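Local coordinates for retinol dehydratase (Spodoptera frugiperda, PDB 1FMJ), which binds retinol and adenosine 3',5'-diphosphate and converts retinol by dehydration, using a sulfotransferase fold whose helical lid makes it a dehydratase, at residues F9-E20 against V36-R47. Sequence-based numbering, arbitrary orientation.
Sequences FPYEFRELNPEE and VKLGPKGYMVYR
Glu15 and Arg47 form a salt bridge, with OE2 of Glu15 2.8 Å from NH1 of Arg47. NH1 meets the syn lone pair of OE2, while NH2 adds a weak bond to the same oxygen. The carboxylate and guanidinium planes stand 52° apart. The backbones pair too: Lys37 N donates to Arg14 O at 2.8 Å, Arg14 N to Lys37 O, and Gly39 N to Glu12 O. Arg14 grips Glu20 end-on, NH1 to OE1 and NH2 to OE2, both on syn lone pairs. Arg14 NH1 also donates to Glu15 O. Glu20 N donates to Asn17 OD1 and Asn17 N to Glu20 OE1, a capping box starting helix 18-24. Lys37 bends at chi2 (71°) and chi4 (64°), so that NZ donates to Gly42 O; it also bonds to Gly220 O. Strand 13-14 thus joins strand 35-38 of the hairpin 35-38/43-46 in a small three-stranded antiparallel sheet. A type I turn and a G1 bulge close that hairpin. Lys37 CG lies over one Arg14 guanidinium face. With an alanine in place of Glu20, that guanidinium would probably lose its carboxylate mate and be freer to swing away from Lys37, and Asn17 N would lose its acceptor. Leu16 CD2 packs on Lys37 CD and Met44 SD. Phe13 meets Val36 at a slant, as Tyr11 does Pro40.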
loop_
_atom_site.group_PDB
_atom_site.type_symbol
_atom_site.label_atom_id
_atom_site.label_comp_id
_atom_site.label_asym_id
_atom_site.label_seq_id
_atom_site.Cartn_x
_atom_site.Cartn_y
_atom_site.Cartn_z
ATOM N N PHE A 9 -18.640 -13.641 -7.074
ATOM C CA PHE A 9 -17.305 -13.313 -7.561
ATOM C C PHE A 9 -17.177 -13.681 -9.039
ATOM O O PHE A 9 -17.152 -14.855 -9.400
ATOM C CB PHE A 9 -16.242 -14.038 -6.726
ATOM C CG PHE A 9 -14.894 -13.389 -6.779
ATOM C CD1 PHE A 9 -14.743 -12.048 -6.440
ATOM C CD2 PHE A 9 -13.775 -14.106 -7.185
ATOM C CE1 PHE A 9 -13.495 -11.432 -6.508
ATOM C CE2 PHE A 9 -12.523 -13.497 -7.254
ATOM C CZ PHE A 9 -12.384 -12.157 -6.916
ATOM N N PRO A 10 -17.084 -12.669 -9.915
ATOM C CA PRO A 10 -16.971 -12.851 -11.362
ATOM C C PRO A 10 -15.571 -13.021 -11.926
ATOM O O PRO A 10 -15.392 -12.979 -13.140
ATOM C CB PRO A 10 -17.630 -11.593 -11.901
ATOM C CG PRO A 10 -17.121 -10.564 -10.944
ATOM C CD PRO A 10 -17.268 -11.243 -9.587
ATOM N N TYR A 11 -14.581 -13.223 -11.066
ATOM C CA TYR A 11 -13.213 -13.348 -11.543
ATOM C C TYR A 11 -12.574 -14.721 -11.436
ATOM O O TYR A 11 -12.771 -15.444 -10.462
ATOM C CB TYR A 11 -12.326 -12.344 -10.809
ATOM C CG TYR A 11 -12.783 -10.917 -10.953
ATOM C CD1 TYR A 11 -13.063 -10.141 -9.833
ATOM C CD2 TYR A 11 -12.919 -10.335 -12.211
ATOM C CE1 TYR A 11 -13.464 -8.816 -9.959
ATOM C CE2 TYR A 11 -13.321 -9.005 -12.348
ATOM C CZ TYR A 11 -13.586 -8.255 -11.215
ATOM O OH TYR A 11 -13.941 -6.936 -11.338
ATOM N N GLU A 12 -11.804 -15.070 -12.457
ATOM C CA GLU A 12 -11.082 -16.328 -12.470
ATOM C C GLU A 12 -9.622 -15.918 -12.352
ATOM O O GLU A 12 -9.269 -14.781 -12.662
ATOM C CB GLU A 12 -11.291 -17.074 -13.785
ATOM C CG GLU A 12 -12.729 -17.410 -14.110
ATOM C CD GLU A 12 -12.834 -18.343 -15.299
ATOM O OE1 GLU A 12 -12.036 -18.179 -16.248
ATOM O OE2 GLU A 12 -13.715 -19.230 -15.292
ATOM N N PHE A 13 -8.777 -16.835 -11.900
ATOM C CA PHE A 13 -7.364 -16.538 -11.762
ATOM C C PHE A 13 -6.578 -17.560 -12.564
ATOM O O PHE A 13 -7.086 -18.632 -12.898
ATOM C CB PHE A 13 -6.949 -16.597 -10.285
ATOM C CG PHE A 13 -6.960 -17.983 -9.705
ATOM C CD1 PHE A 13 -5.838 -18.805 -9.807
ATOM C CD2 PHE A 13 -8.096 -18.474 -9.064
ATOM C CE1 PHE A 13 -5.844 -20.098 -9.273
ATOM C CE2 PHE A 13 -8.111 -19.763 -8.530
ATOM C CZ PHE A 13 -6.984 -20.575 -8.634
ATOM N N ARG A 14 -5.342 -17.223 -12.887
ATOM C CA ARG A 14 -4.511 -18.147 -13.640
ATOM C C ARG A 14 -3.111 -18.094 -13.087
ATOM O O ARG A 14 -2.679 -17.072 -12.542
ATOM C CB ARG A 14 -4.472 -17.780 -15.125
ATOM C CG ARG A 14 -3.628 -16.554 -15.447
ATOM C CD ARG A 14 -3.561 -16.334 -16.947
ATOM N NE ARG A 14 -2.797 -15.145 -17.321
ATOM C CZ ARG A 14 -1.488 -14.995 -17.130
ATOM N NH1 ARG A 14 -0.783 -15.963 -16.562
ATOM N NH2 ARG A 14 -0.882 -13.875 -17.513
ATOM N N GLU A 15 -2.411 -19.210 -13.223
ATOM C CA GLU A 15 -1.041 -19.307 -12.766
ATOM C C GLU A 15 -0.244 -18.472 -13.752
ATOM O O GLU A 15 -0.748 -18.119 -14.820
ATOM C CB GLU A 15 -0.572 -20.759 -12.826
ATOM C CG GLU A 15 -1.397 -21.732 -11.991
ATOM C CD GLU A 15 -1.206 -21.530 -10.503
ATOM O OE1 GLU A 15 -0.049 -21.309 -10.085
ATOM O OE2 GLU A 15 -2.207 -21.608 -9.749
ATOM N N LEU A 16 0.988 -18.142 -13.388
ATOM C CA LEU A 16 1.852 -17.370 -14.266
ATOM C C LEU A 16 2.367 -18.337 -15.334
ATOM O O LEU A 16 2.629 -19.502 -15.039
ATOM C CB LEU A 16 3.018 -16.793 -13.459
ATOM C CG LEU A 16 2.639 -15.658 -12.500
ATOM C CD1 LEU A 16 3.664 -15.498 -11.379
ATOM C CD2 LEU A 16 2.511 -14.378 -13.307
ATOM N N ASN A 17 2.489 -17.878 -16.576
ATOM C CA ASN A 17 2.994 -18.762 -17.625
ATOM C C ASN A 17 4.493 -18.940 -17.402
ATOM O O ASN A 17 5.067 -18.316 -16.513
ATOM C CB ASN A 17 2.701 -18.193 -19.023
ATOM C CG ASN A 17 3.285 -16.811 -19.238
ATOM O OD1 ASN A 17 4.491 -16.598 -19.107
ATOM N ND2 ASN A 17 2.426 -15.863 -19.594
ATOM N N PRO A 18 5.147 -19.807 -18.189
ATOM C CA PRO A 18 6.587 -20.001 -17.989
ATOM C C PRO A 18 7.415 -18.716 -17.980
ATOM O O PRO A 18 8.213 -18.494 -17.069
ATOM C CB PRO A 18 6.965 -20.929 -19.137
ATOM C CG PRO A 18 5.725 -21.768 -19.289
ATOM C CD PRO A 18 4.628 -20.737 -19.209
ATOM N N GLU A 19 7.217 -17.872 -18.989
ATOM C CA GLU A 19 7.970 -16.627 -19.102
ATOM C C GLU A 19 7.806 -15.724 -17.886
ATOM O O GLU A 19 8.783 -15.203 -17.358
ATOM C CB GLU A 19 7.557 -15.860 -20.364
ATOM C CG GLU A 19 8.383 -14.611 -20.608
ATOM C CD GLU A 19 7.946 -13.849 -21.848
ATOM O OE1 GLU A 19 6.789 -13.374 -21.876
ATOM O OE2 GLU A 19 8.760 -13.724 -22.790
ATOM N N GLU A 20 6.568 -15.531 -17.453
ATOM C CA GLU A 20 6.289 -14.687 -16.299
ATOM C C GLU A 20 6.888 -15.330 -15.050
ATOM O O GLU A 20 7.629 -14.690 -14.299
ATOM C CB GLU A 20 4.779 -14.525 -16.118
ATOM C CG GLU A 20 4.052 -14.001 -17.342
ATOM C CD GLU A 20 2.548 -14.109 -17.209
ATOM O OE1 GLU A 20 2.060 -15.213 -16.880
ATOM O OE2 GLU A 20 1.850 -13.099 -17.438
ATOM N N VAL A 36 -0.601 -15.350 -8.447
ATOM C CA VAL A 36 -1.537 -15.810 -9.467
ATOM C C VAL A 36 -2.155 -14.531 -10.012
ATOM O O VAL A 36 -2.307 -13.548 -9.279
ATOM C CB VAL A 36 -2.678 -16.708 -8.919
ATOM C CG1 VAL A 36 -2.106 -17.984 -8.319
ATOM C CG2 VAL A 36 -3.516 -15.939 -7.911
ATOM N N LYS A 37 -2.472 -14.531 -11.301
ATOM C CA LYS A 37 -3.086 -13.380 -11.954
ATOM C C LYS A 37 -4.571 -13.413 -11.597
ATOM O O LYS A 37 -5.179 -14.485 -11.581
ATOM C CB LYS A 37 -2.920 -13.493 -13.471
ATOM C CG LYS A 37 -2.149 -12.354 -14.139
ATOM C CD LYS A 37 -0.670 -12.395 -13.822
ATOM C CE LYS A 37 0.123 -11.461 -14.741
ATOM N NZ LYS A 37 -0.222 -10.014 -14.564
ATOM N N LEU A 38 -5.162 -12.257 -11.323
ATOM C CA LEU A 38 -6.574 -12.227 -10.949
ATOM C C LEU A 38 -7.417 -11.281 -11.787
ATOM O O LEU A 38 -7.091 -10.108 -11.924
ATOM C CB LEU A 38 -6.721 -11.855 -9.468
ATOM C CG LEU A 38 -8.151 -11.853 -8.919
ATOM C CD1 LEU A 38 -8.791 -13.208 -9.226
ATOM C CD2 LEU A 38 -8.154 -11.580 -7.418
ATOM N N GLY A 39 -8.511 -11.797 -12.341
ATOM C CA GLY A 39 -9.389 -10.969 -13.153
ATOM C C GLY A 39 -8.893 -10.728 -14.571
ATOM O O GLY A 39 -7.759 -11.070 -14.903
ATOM N N PRO A 40 -9.727 -10.133 -15.435
ATOM C CA PRO A 40 -9.353 -9.852 -16.825
ATOM C C PRO A 40 -8.129 -8.950 -16.953
ATOM O O PRO A 40 -7.467 -8.942 -17.989
ATOM C CB PRO A 40 -10.616 -9.214 -17.401
ATOM C CG PRO A 40 -11.227 -8.538 -16.194
ATOM C CD PRO A 40 -11.067 -9.597 -15.134
ATOM N N LYS A 41 -7.832 -8.187 -15.904
ATOM C CA LYS A 41 -6.673 -7.304 -15.918
ATOM C C LYS A 41 -5.423 -8.012 -15.373
ATOM O O LYS A 41 -4.316 -7.488 -15.450
ATOM C CB LYS A 41 -6.968 -6.044 -15.106
ATOM C CG LYS A 41 -8.097 -5.212 -15.681
ATOM C CD LYS A 41 -8.455 -4.035 -14.780
ATOM C CE LYS A 41 -9.644 -3.265 -15.344
ATOM N NZ LYS A 41 -9.976 -2.035 -14.557
ATOM N N GLY A 42 -5.608 -9.209 -14.828
ATOM C CA GLY A 42 -4.481 -9.966 -14.303
ATOM C C GLY A 42 -3.725 -9.295 -13.166
ATOM O O GLY A 42 -2.499 -9.199 -13.200
ATOM N N TYR A 43 -4.453 -8.828 -12.158
ATOM C CA TYR A 43 -3.820 -8.189 -11.010
ATOM C C TYR A 43 -3.012 -9.230 -10.252
ATOM O O TYR A 43 -3.512 -10.311 -9.923
ATOM C CB TYR A 43 -4.867 -7.569 -10.070
ATOM C CG TYR A 43 -5.445 -6.246 -10.549
ATOM C CD1 TYR A 43 -6.788 -6.137 -10.900
ATOM C CD2 TYR A 43 -4.653 -5.096 -10.614
ATOM C CE1 TYR A 43 -7.340 -4.909 -11.303
ATOM C CE2 TYR A 43 -5.191 -3.866 -11.016
ATOM C CZ TYR A 43 -6.534 -3.784 -11.357
ATOM O OH TYR A 43 -7.074 -2.590 -11.760
ATOM N N MET A 44 -1.749 -8.905 -9.996
ATOM C CA MET A 44 -0.870 -9.799 -9.271
ATOM C C MET A 44 -1.274 -9.887 -7.797
ATOM O O MET A 44 -1.134 -8.917 -7.051
ATOM C CB MET A 44 0.573 -9.302 -9.386
ATOM C CG MET A 44 1.217 -9.534 -10.740
ATOM S SD MET A 44 1.466 -11.284 -11.074
ATOM C CE MET A 44 3.112 -11.544 -10.381
ATOM N N VAL A 45 -1.783 -11.041 -7.373
ATOM C CA VAL A 45 -2.156 -11.194 -5.974
ATOM C C VAL A 45 -1.504 -12.424 -5.377
ATOM O O VAL A 45 -1.369 -13.460 -6.037
ATOM C CB VAL A 45 -3.710 -11.276 -5.770
ATOM C CG1 VAL A 45 -4.378 -10.024 -6.329
ATOM C CG2 VAL A 45 -4.276 -12.514 -6.430
ATOM N N TYR A 46 -1.065 -12.299 -4.128
ATOM C CA TYR A 46 -0.450 -13.421 -3.438
ATOM C C TYR A 46 -1.521 -14.506 -3.368
ATOM O O TYR A 46 -2.667 -14.226 -3.022
ATOM C CB TYR A 46 -0.001 -12.996 -2.036
ATOM C CG TYR A 46 1.339 -12.285 -2.022
ATOM C CD1 TYR A 46 1.442 -10.951 -1.633
ATOM C CD2 TYR A 46 2.501 -12.955 -2.388
ATOM C CE1 TYR A 46 2.677 -10.302 -1.610
ATOM C CE2 TYR A 46 3.738 -12.321 -2.366
ATOM C CZ TYR A 46 3.819 -10.997 -1.975
ATOM O OH TYR A 46 5.044 -10.383 -1.941
ATOM N N ARG A 47 -1.141 -15.739 -3.698
ATOM C CA ARG A 47 -2.076 -16.860 -3.716
ATOM C C ARG A 47 -3.071 -16.913 -2.551
ATOM O O ARG A 47 -4.261 -17.109 -2.765
ATOM C CB ARG A 47 -1.309 -18.182 -3.817
ATOM C CG ARG A 47 -2.171 -19.338 -4.285
ATOM C CD ARG A 47 -1.382 -20.642 -4.361
ATOM N NE ARG A 47 -2.136 -21.671 -5.072
ATOM C CZ ARG A 47 -2.381 -21.647 -6.379
ATOM N NH1 ARG A 47 -1.929 -20.649 -7.124
ATOM N NH2 ARG A 47 -3.086 -22.621 -6.943
#